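Local coordinates for putative uncharacterized protein smu.1108c (Streptococcus mutans, PDB 3L7Y) that probably acts as a magnesium-dependent phosphatase of the haloacid dehalogenase-like hydrolase family, its precise substrate being unknown, at residues S36-F48 and F242-D256. Sequence-based numbering, arbitrary orientation.
Sequences SVKVIATDMDGTF and FTSDHLMAFGDGGND. With MG (magnesium ion), chain B.
Asp-43 and Asp-252, at the C-terminal ends of two adjacent parallel strands, hold one magnesium ion between their carboxylates. With CG anti to N (chi1 179°), the Asp-43 carboxylate reaches off the strand end to the metal. Asp-43 CB packs on Gly-251 CA and lies 3.5 Å from Asp-256 OD1; Asp-43 OD1 accepts a hydrogen bond from a water that Asn-255 ND2 also holds, and makes a salt bridge with Lys-229, which pairs with Asp-256 OD1 too. Asp-43 OD2 binds magnesium at 2.4 Å and accepts the Thr-47 hydroxyl out of the carboxylate plane. Asp-252 OD2 matches that metal distance, its carboxylate plane turned 33° from that of Asp-43; Asp-45 O and four waters complete the shell. In the second shell, Asp-256 OD2 receives the amides of Asp-252 and Gly-253 and a metal-bound water, fixing the loop that presents Asp-252.

Behind the site, strands 39-42 and 247-251 are zipped together by backbone bonds such as Ala-41 N to Met-248 O (2.8 Å). On one sheet face Ile-40 CG2 abuts the edge of the Phe-250 ring; on the other, Val-39 CG2 presses unusually tightly on Leu-247 CD1 (3.4 Å). At the far end, Lys-38 CB sits over the centre of the Phe-242 ring, 3.9 Å from its centroid, a CH-pi contact, while its extended chain runs beside His-246. Strand 73-77 flanks 39-42 on its other edge, making these central strands of the Rossmann-like HAD core, whose DxD motif (Asp-43 carboxylate, Asp-45 carbonyl) and GDxxxD loop (Asp-252, Asp-256) form the magnesium site.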
ATOM      1  N   SER A  36     -10.389  -3.206  23.026  1.00 37.14           N
ATOM      2  CA  SER A  36     -10.247  -4.641  22.784  1.00 43.52           C
ATOM      3  C   SER A  36      -9.614  -4.936  21.420  1.00 37.89           C
ATOM      4  O   SER A  36     -10.256  -5.512  20.546  1.00 40.68           O
ATOM      5  CB  SER A  36     -11.610  -5.330  22.878  1.00 46.34           C
ATOM      6  OG  SER A  36     -11.483  -6.725  22.668  1.00 51.06           O
ATOM      7  N   VAL A  37      -8.350  -4.558  21.252  1.00 31.94           N
ATOM      8  CA  VAL A  37      -7.675  -4.664  19.958  1.00 23.16           C
ATOM      9  C   VAL A  37      -6.998  -6.024  19.781  1.00 23.88           C
ATOM     10  O   VAL A  37      -6.226  -6.447  20.645  1.00 17.69           O
ATOM     11  CB  VAL A  37      -6.626  -3.534  19.794  1.00 22.89           C
ATOM     12  CG1 VAL A  37      -5.849  -3.698  18.495  1.00 18.27           C
ATOM     13  CG2 VAL A  37      -7.307  -2.172  19.833  1.00 16.59           C
ATOM     14  N   LYS A  38      -7.287  -6.698  18.662  1.00 22.39           N
ATOM     15  CA  LYS A  38      -6.692  -8.001  18.344  1.00 20.13           C
ATOM     16  C   LYS A  38      -5.817  -7.984  17.084  1.00 18.78           C
ATOM     17  O   LYS A  38      -4.957  -8.843  16.895  1.00 25.24           O
ATOM     18  CB  LYS A  38      -7.780  -9.070  18.250  1.00 25.65           C
ATOM     19  CG  LYS A  38      -8.495  -9.263  19.589  1.00 38.94           C
ATOM     20  CD  LYS A  38      -9.580 -10.324  19.559  1.00 45.07           C
ATOM     21  CE  LYS A  38     -10.383 -10.291  20.866  1.00 46.43           C
ATOM     22  NZ  LYS A  38     -11.269 -11.478  21.022  1.00 42.75           N
ATOM     23  N   VAL A  39      -6.043  -7.011  16.215  1.00 15.50           N
ATOM     24  CA  VAL A  39      -5.150  -6.806  15.083  1.00 15.81           C
ATOM     25  C   VAL A  39      -4.846  -5.329  14.932  1.00 19.13           C
ATOM     26  O   VAL A  39      -5.722  -4.477  15.123  1.00 15.84           O
ATOM     27  CB  VAL A  39      -5.639  -7.508  13.769  1.00 19.88           C
ATOM     28  CG1 VAL A  39      -7.061  -8.021  13.903  1.00 24.07           C
ATOM     29  CG2 VAL A  39      -5.430  -6.625  12.537  1.00 16.52           C
ATOM     30  N   ILE A  40      -3.575  -5.035  14.676  1.00 11.79           N
ATOM     31  CA  ILE A  40      -3.104  -3.676  14.479  1.00 11.63           C
ATOM     32  C   ILE A  40      -2.516  -3.614  13.074  1.00 16.68           C
ATOM     33  O   ILE A  40      -1.616  -4.383  12.738  1.00 14.79           O
ATOM     34  CB  ILE A  40      -2.008  -3.314  15.485  1.00 12.63           C
ATOM     35  CG1 ILE A  40      -2.529  -3.406  16.928  1.00 17.75           C
ATOM     36  CG2 ILE A  40      -1.438  -1.911  15.196  1.00 14.44           C
ATOM     37  CD1 ILE A  40      -1.477  -3.080  17.963  1.00 17.29           C
ATOM     38  N   ALA A  41      -3.024  -2.702  12.258  1.00 16.94           N
ATOM     39  CA  ALA A  41      -2.610  -2.608  10.863  1.00 12.68           C
ATOM     40  C   ALA A  41      -2.096  -1.222  10.597  1.00 10.63           C
ATOM     41  O   ALA A  41      -2.734  -0.245  10.955  1.00 15.82           O
ATOM     42  CB  ALA A  41      -3.798  -2.917   9.935  1.00 10.36           C
ATOM     43  N   THR A  42      -0.940  -1.115   9.969  1.00 14.61           N
ATOM     44  CA  THR A  42      -0.432   0.211   9.675  1.00 12.61           C
ATOM     45  C   THR A  42       0.064   0.401   8.256  1.00 16.02           C
ATOM     46  O   THR A  42       0.761  -0.451   7.684  1.00 14.70           O
ATOM     47  CB  THR A  42       0.707   0.596  10.614  1.00 11.08           C
ATOM     48  OG1 THR A  42       1.050   1.968  10.398  1.00 15.04           O
ATOM     49  CG2 THR A  42       1.926  -0.270  10.342  1.00 11.38           C
ATOM     50  N   ASP A  43      -0.279   1.551   7.698  1.00 17.12           N
ATOM     51  CA  ASP A  43       0.377   2.012   6.491  1.00 15.86           C
ATOM     52  C   ASP A  43       1.865   2.244   6.798  1.00 16.07           C
ATOM     53  O   ASP A  43       2.240   2.377   7.970  1.00 10.78           O
ATOM     54  CB  ASP A  43      -0.279   3.299   6.029  1.00 16.86           C
ATOM     55  CG  ASP A  43       0.360   3.851   4.797  1.00 22.11           C
ATOM     56  OD1 ASP A  43       0.825   3.042   3.963  1.00 17.15           O
ATOM     57  OD2 ASP A  43       0.414   5.087   4.680  1.00 22.43           O
ATOM     58  N   MET A  44       2.708   2.290   5.761  1.00 15.76           N
ATOM     59  CA  MET A  44       4.153   2.474   5.946  1.00 14.87           C
ATOM     60  C   MET A  44       4.649   3.899   5.676  1.00 15.10           C
ATOM     61  O   MET A  44       4.868   4.682   6.609  1.00 11.85           O
ATOM     62  CB  MET A  44       4.933   1.464   5.095  1.00 21.89           C
ATOM     63  CG  MET A  44       4.869   0.057   5.644  1.00 14.80           C
ATOM     64  SD  MET A  44       5.729  -0.054   7.220  1.00 15.97           S
ATOM     65  CE  MET A  44       7.433   0.048   6.661  1.00 25.34           C
ATOM     66  N   ASP A  45       4.826   4.227   4.397  1.00 10.70           N
ATOM     67  CA  ASP A  45       5.244   5.562   3.983  1.00 13.24           C
ATOM     68  C   ASP A  45       4.278   6.629   4.497  1.00 18.80           C
ATOM     69  O   ASP A  45       3.097   6.564   4.203  1.00 10.19           O
ATOM     70  CB  ASP A  45       5.305   5.644   2.453  1.00 13.96           C
ATOM     71  CG  ASP A  45       6.293   4.642   1.850  1.00 23.18           C
ATOM     72  OD1 ASP A  45       7.440   4.551   2.336  1.00 18.15           O
ATOM     73  OD2 ASP A  45       5.915   3.936   0.896  1.00 33.60           O
ATOM     74  N   GLY A  46       4.784   7.603   5.254  1.00 14.78           N
ATOM     75  CA  GLY A  46       3.973   8.715   5.735  1.00 13.48           C
ATOM     76  C   GLY A  46       3.222   8.420   7.022  1.00 18.08           C
ATOM     77  O   GLY A  46       2.533   9.284   7.555  1.00 18.70           O
ATOM     78  N   THR A  47       3.364   7.191   7.514  1.00 17.04           N
ATOM     79  CA  THR A  47       2.617   6.707   8.661  1.00 10.94           C
ATOM     80  C   THR A  47       3.561   6.017   9.655  1.00 17.65           C
ATOM     81  O   THR A  47       4.069   6.670  10.565  1.00 15.83           O
ATOM     82  CB  THR A  47       1.478   5.753   8.231  1.00 15.39           C
ATOM     83  OG1 THR A  47       0.622   6.423   7.293  1.00 16.99           O
ATOM     84  CG2 THR A  47       0.645   5.326   9.447  1.00 14.87           C
ATOM     85  N   PHE A  48       3.801   4.716   9.484  1.00 11.44           N
ATOM     86  CA  PHE A  48       4.768   4.002  10.328  1.00 18.10           C
ATOM     87  C   PHE A  48       6.150   4.607  10.115  1.00 20.00           C
ATOM     88  O   PHE A  48       6.896   4.823  11.069  1.00 18.45           O
ATOM     89  CB  PHE A  48       4.779   2.502   9.996  1.00 22.78           C
ATOM     90  CG  PHE A  48       5.645   1.654  10.917  1.00 13.74           C
ATOM     91  CD1 PHE A  48       5.158   1.203  12.140  1.00 17.05           C
ATOM     92  CD2 PHE A  48       6.919   1.257  10.527  1.00 20.95           C
ATOM     93  CE1 PHE A  48       5.946   0.397  12.982  1.00 14.38           C
ATOM     94  CE2 PHE A  48       7.715   0.445  11.349  1.00 16.22           C
ATOM     95  CZ  PHE A  48       7.225   0.021  12.593  1.00 17.00           C
ATOM     96  N   PHE A 242     -12.154 -12.539  13.660  1.00 26.59           N
ATOM     97  CA  PHE A 242     -12.389 -11.323  14.428  1.00 23.72           C
ATOM     98  C   PHE A 242     -13.324 -10.422  13.649  1.00 28.95           C
ATOM     99  O   PHE A 242     -13.686 -10.711  12.494  1.00 22.40           O
ATOM    100  CB  PHE A 242     -11.094 -10.548  14.698  1.00 26.12           C
ATOM    101  CG  PHE A 242     -10.043 -11.337  15.416  1.00 24.92           C
ATOM    102  CD1 PHE A 242     -10.344 -12.037  16.567  1.00 24.56           C
ATOM    103  CD2 PHE A 242      -8.738 -11.358  14.945  1.00 24.51           C
ATOM    104  CE1 PHE A 242      -9.365 -12.765  17.225  1.00 33.45           C
ATOM    105  CE2 PHE A 242      -7.753 -12.082  15.594  1.00 25.76           C
ATOM    106  CZ  PHE A 242      -8.065 -12.788  16.738  1.00 28.64           C
ATOM    107  N   THR A 243     -13.712  -9.316  14.275  1.00 27.20           N
ATOM    108  CA  THR A 243     -14.485  -8.310  13.568  1.00 20.53           C
ATOM    109  C   THR A 243     -13.737  -6.992  13.557  1.00 17.77           C
ATOM    110  O   THR A 243     -12.695  -6.841  14.210  1.00 27.10           O
ATOM    111  CB  THR A 243     -15.870  -8.075  14.198  1.00 32.13           C
ATOM    112  OG1 THR A 243     -15.733  -7.291  15.391  1.00 32.61           O
ATOM    113  CG2 THR A 243     -16.543  -9.387  14.512  1.00 25.97           C
ATOM    114  N   SER A 244     -14.292  -6.038  12.820  1.00 13.02           N
ATOM    115  CA  SER A 244     -13.699  -4.719  12.689  1.00 16.52           C
ATOM    116  C   SER A 244     -13.700  -3.992  14.025  1.00 20.26           C
ATOM    117  O   SER A 244     -13.040  -2.968  14.175  1.00 19.86           O
ATOM    118  CB  SER A 244     -14.457  -3.911  11.642  1.00 15.20           C
ATOM    119  OG  SER A 244     -15.804  -3.758  12.039  1.00 26.76           O
ATOM    120  N   ASP A 245     -14.439  -4.519  15.000  1.00 22.70           N
ATOM    121  CA  ASP A 245     -14.440  -3.920  16.331  1.00 25.72           C
ATOM    122  C   ASP A 245     -13.112  -4.139  17.050  1.00 24.48           C
ATOM    123  O   ASP A 245     -12.791  -3.422  18.004  1.00 20.73           O
ATOM    124  CB  ASP A 245     -15.600  -4.445  17.178  1.00 36.76           C
ATOM    125  CG  ASP A 245     -16.946  -3.898  16.731  1.00 43.02           C
ATOM    126  OD1 ASP A 245     -16.986  -2.863  16.025  1.00 39.78           O
ATOM    127  OD2 ASP A 245     -17.968  -4.515  17.089  1.00 52.00           O
ATOM    128  N   HIS A 246     -12.346  -5.127  16.588  1.00 21.32           N
ATOM    129  CA  HIS A 246     -11.045  -5.442  17.175  1.00 21.04           C
ATOM    130  C   HIS A 246      -9.901  -4.868  16.348  1.00 16.20           C
ATOM    131  O   HIS A 246      -8.723  -5.090  16.648  1.00 18.91           O
ATOM    132  CB  HIS A 246     -10.852  -6.960  17.256  1.00 29.15           C
ATOM    133  CG  HIS A 246     -12.084  -7.705  17.665  1.00 46.21           C
ATOM    134  ND1 HIS A 246     -12.776  -8.529  16.802  1.00 49.02           N
ATOM    135  CD2 HIS A 246     -12.748  -7.748  18.844  1.00 41.65           C
ATOM    136  CE1 HIS A 246     -13.810  -9.054  17.435  1.00 50.73           C
ATOM    137  NE2 HIS A 246     -13.815  -8.596  18.675  1.00 47.77           N
ATOM    138  N   LEU A 247     -10.243  -4.162  15.284  1.00 15.88           N
ATOM    139  CA  LEU A 247      -9.223  -3.625  14.389  1.00 19.21           C
ATOM    140  C   LEU A 247      -8.771  -2.217  14.786  1.00 19.03           C
ATOM    141  O   LEU A 247      -9.589  -1.314  14.966  1.00 13.59           O
ATOM    142  CB  LEU A 247      -9.706  -3.669  12.931  1.00 12.36           C
ATOM    143  CG  LEU A 247      -8.703  -3.171  11.888  1.00 12.38           C
ATOM    144  CD1 LEU A 247      -7.402  -3.978  11.956  1.00 19.70           C
ATOM    145  CD2 LEU A 247      -9.287  -3.252  10.491  1.00 14.22           C
ATOM    146  N   MET A 248      -7.467  -2.054  14.966  1.00 14.98           N
ATOM    147  CA  MET A 248      -6.862  -0.737  15.060  1.00 14.99           C
ATOM    148  C   MET A 248      -6.009  -0.549  13.806  1.00 12.53           C
ATOM    149  O   MET A 248      -5.273  -1.459  13.428  1.00 10.73           O
ATOM    150  CB  MET A 248      -5.996  -0.634  16.320  1.00 12.39           C
ATOM    151  CG  MET A 248      -5.110   0.608  16.387  1.00 11.24           C
ATOM    152  SD  MET A 248      -3.947   0.546  17.783  1.00 16.47           S
ATOM    153  CE  MET A 248      -5.064   0.962  19.121  1.00 19.97           C
ATOM    154  N   ALA A 249      -6.111   0.614  13.166  1.00 12.53           N
ATOM    155  CA  ALA A 249      -5.449   0.856  11.887  1.00 18.31           C
ATOM    156  C   ALA A 249      -4.985   2.300  11.737  1.00 17.10           C
ATOM    157  O   ALA A 249      -5.675   3.222  12.176  1.00 11.53           O
ATOM    158  CB  ALA A 249      -6.380   0.489  10.744  1.00 24.93           C
ATOM    159  N   PHE A 250      -3.819   2.483  11.112  1.00 10.12           N
ATOM    160  CA  PHE A 250      -3.208   3.797  10.898  1.00 13.18           C
ATOM    161  C   PHE A 250      -2.989   4.085   9.414  1.00 14.95           C
ATOM    162  O   PHE A 250      -2.565   3.211   8.692  1.00 13.30           O
ATOM    163  CB  PHE A 250      -1.837   3.859  11.583  1.00 13.96           C
ATOM    164  CG  PHE A 250      -1.882   3.597  13.066  1.00 10.87           C
ATOM    165  CD1 PHE A 250      -1.845   2.301  13.548  1.00 11.06           C
ATOM    166  CD2 PHE A 250      -1.954   4.654  13.964  1.00 11.02           C
ATOM    167  CE1 PHE A 250      -1.882   2.041  14.901  1.00 11.53           C
ATOM    168  CE2 PHE A 250      -1.990   4.417  15.335  1.00 11.34           C
ATOM    169  CZ  PHE A 250      -1.961   3.108  15.806  1.00 13.89           C
ATOM    170  N   GLY A 251      -3.242   5.314   8.970  1.00  9.68           N
ATOM    171  CA  GLY A 251      -3.012   5.677   7.581  1.00  9.45           C
ATOM    172  C   GLY A 251      -2.814   7.173   7.426  1.00 21.43           C
ATOM    173  O   GLY A 251      -3.084   7.945   8.361  1.00 16.20           O
ATOM    174  N   ASP A 252      -2.327   7.584   6.255  1.00  9.33           N
ATOM    175  CA  ASP A 252      -2.161   8.996   5.948  1.00 12.55           C
ATOM    176  C   ASP A 252      -2.560   9.309   4.511  1.00 17.46           C
ATOM    177  O   ASP A 252      -2.417  10.447   4.077  1.00 18.95           O
ATOM    178  CB  ASP A 252      -0.720   9.466   6.183  1.00 11.73           C
ATOM    179  CG  ASP A 252       0.206   9.129   5.017  1.00 23.02           C
ATOM    180  OD1 ASP A 252       1.120   9.925   4.714  1.00 21.79           O
ATOM    181  OD2 ASP A 252       0.021   8.063   4.403  1.00 16.22           O
ATOM    182  N   GLY A 253      -3.076   8.318   3.783  1.00 14.59           N
ATOM    183  CA  GLY A 253      -3.300   8.485   2.351  1.00 14.87           C
ATOM    184  C   GLY A 253      -4.633   8.023   1.779  1.00 15.80           C
ATOM    185  O   GLY A 253      -5.367   7.275   2.413  1.00 12.81           O
ATOM    186  N   GLY A 254      -4.936   8.453   0.554  1.00 16.25           N
ATOM    187  CA  GLY A 254      -6.184   8.080  -0.088  1.00 13.97           C
ATOM    188  C   GLY A 254      -6.380   6.573  -0.124  1.00 16.24           C
ATOM    189  O   GLY A 254      -7.480   6.069   0.144  1.00 17.25           O
ATOM    190  N   ASN A 255      -5.307   5.846  -0.429  1.00  7.86           N
ATOM    191  CA  ASN A 255      -5.359   4.390  -0.475  1.00  7.73           C
ATOM    192  C   ASN A 255      -5.509   3.738   0.918  1.00 12.10           C
ATOM    193  O   ASN A 255      -5.564   2.505   1.028  1.00 10.60           O
ATOM    194  CB  ASN A 255      -4.126   3.820  -1.202  1.00  9.33           C
ATOM    195  CG  ASN A 255      -2.810   4.208  -0.536  1.00 10.77           C
ATOM    196  OD1 ASN A 255      -2.746   5.177   0.214  1.00 20.15           O
ATOM    197  ND2 ASN A 255      -1.749   3.454  -0.826  1.00 14.21           N
ATOM    198  N   ASP A 256      -5.582   4.562   1.966  1.00 12.94           N
ATOM    199  CA  ASP A 256      -5.850   4.076   3.322  1.00 13.15           C
ATOM    200  C   ASP A 256      -7.318   4.247   3.729  1.00 17.16           C
ATOM    201  O   ASP A 256      -7.713   3.841   4.825  1.00 12.41           O
ATOM    202  CB  ASP A 256      -4.994   4.826   4.354  1.00 13.52           C
ATOM    203  CG  ASP A 256      -3.518   4.566   4.199  1.00 13.93           C
ATOM    204  OD1 ASP A 256      -3.132   3.394   3.987  1.00 14.06           O
ATOM    205  OD2 ASP A 256      -2.738   5.535   4.298  1.00 14.68           O
TER
HETATM  206 MG    MG B 271       1.142   6.619   2.924  1.00  9.48          MG
HETATM  207  O   HOH W   1       0.857   2.856   1.016  1.00 12.39           O
HETATM  208  O   HOH W   2       2.254   4.783   1.510  1.00 43.01           O
HETATM  209  O   HOH W   3       1.914   8.899   2.336  1.00 25.16           O
HETATM  210  O   HOH W   4      -0.953   5.586   2.149  1.00 16.37           O
HETATM  211  O   HOH W   5       0.743   7.378   0.584  1.00 38.92           O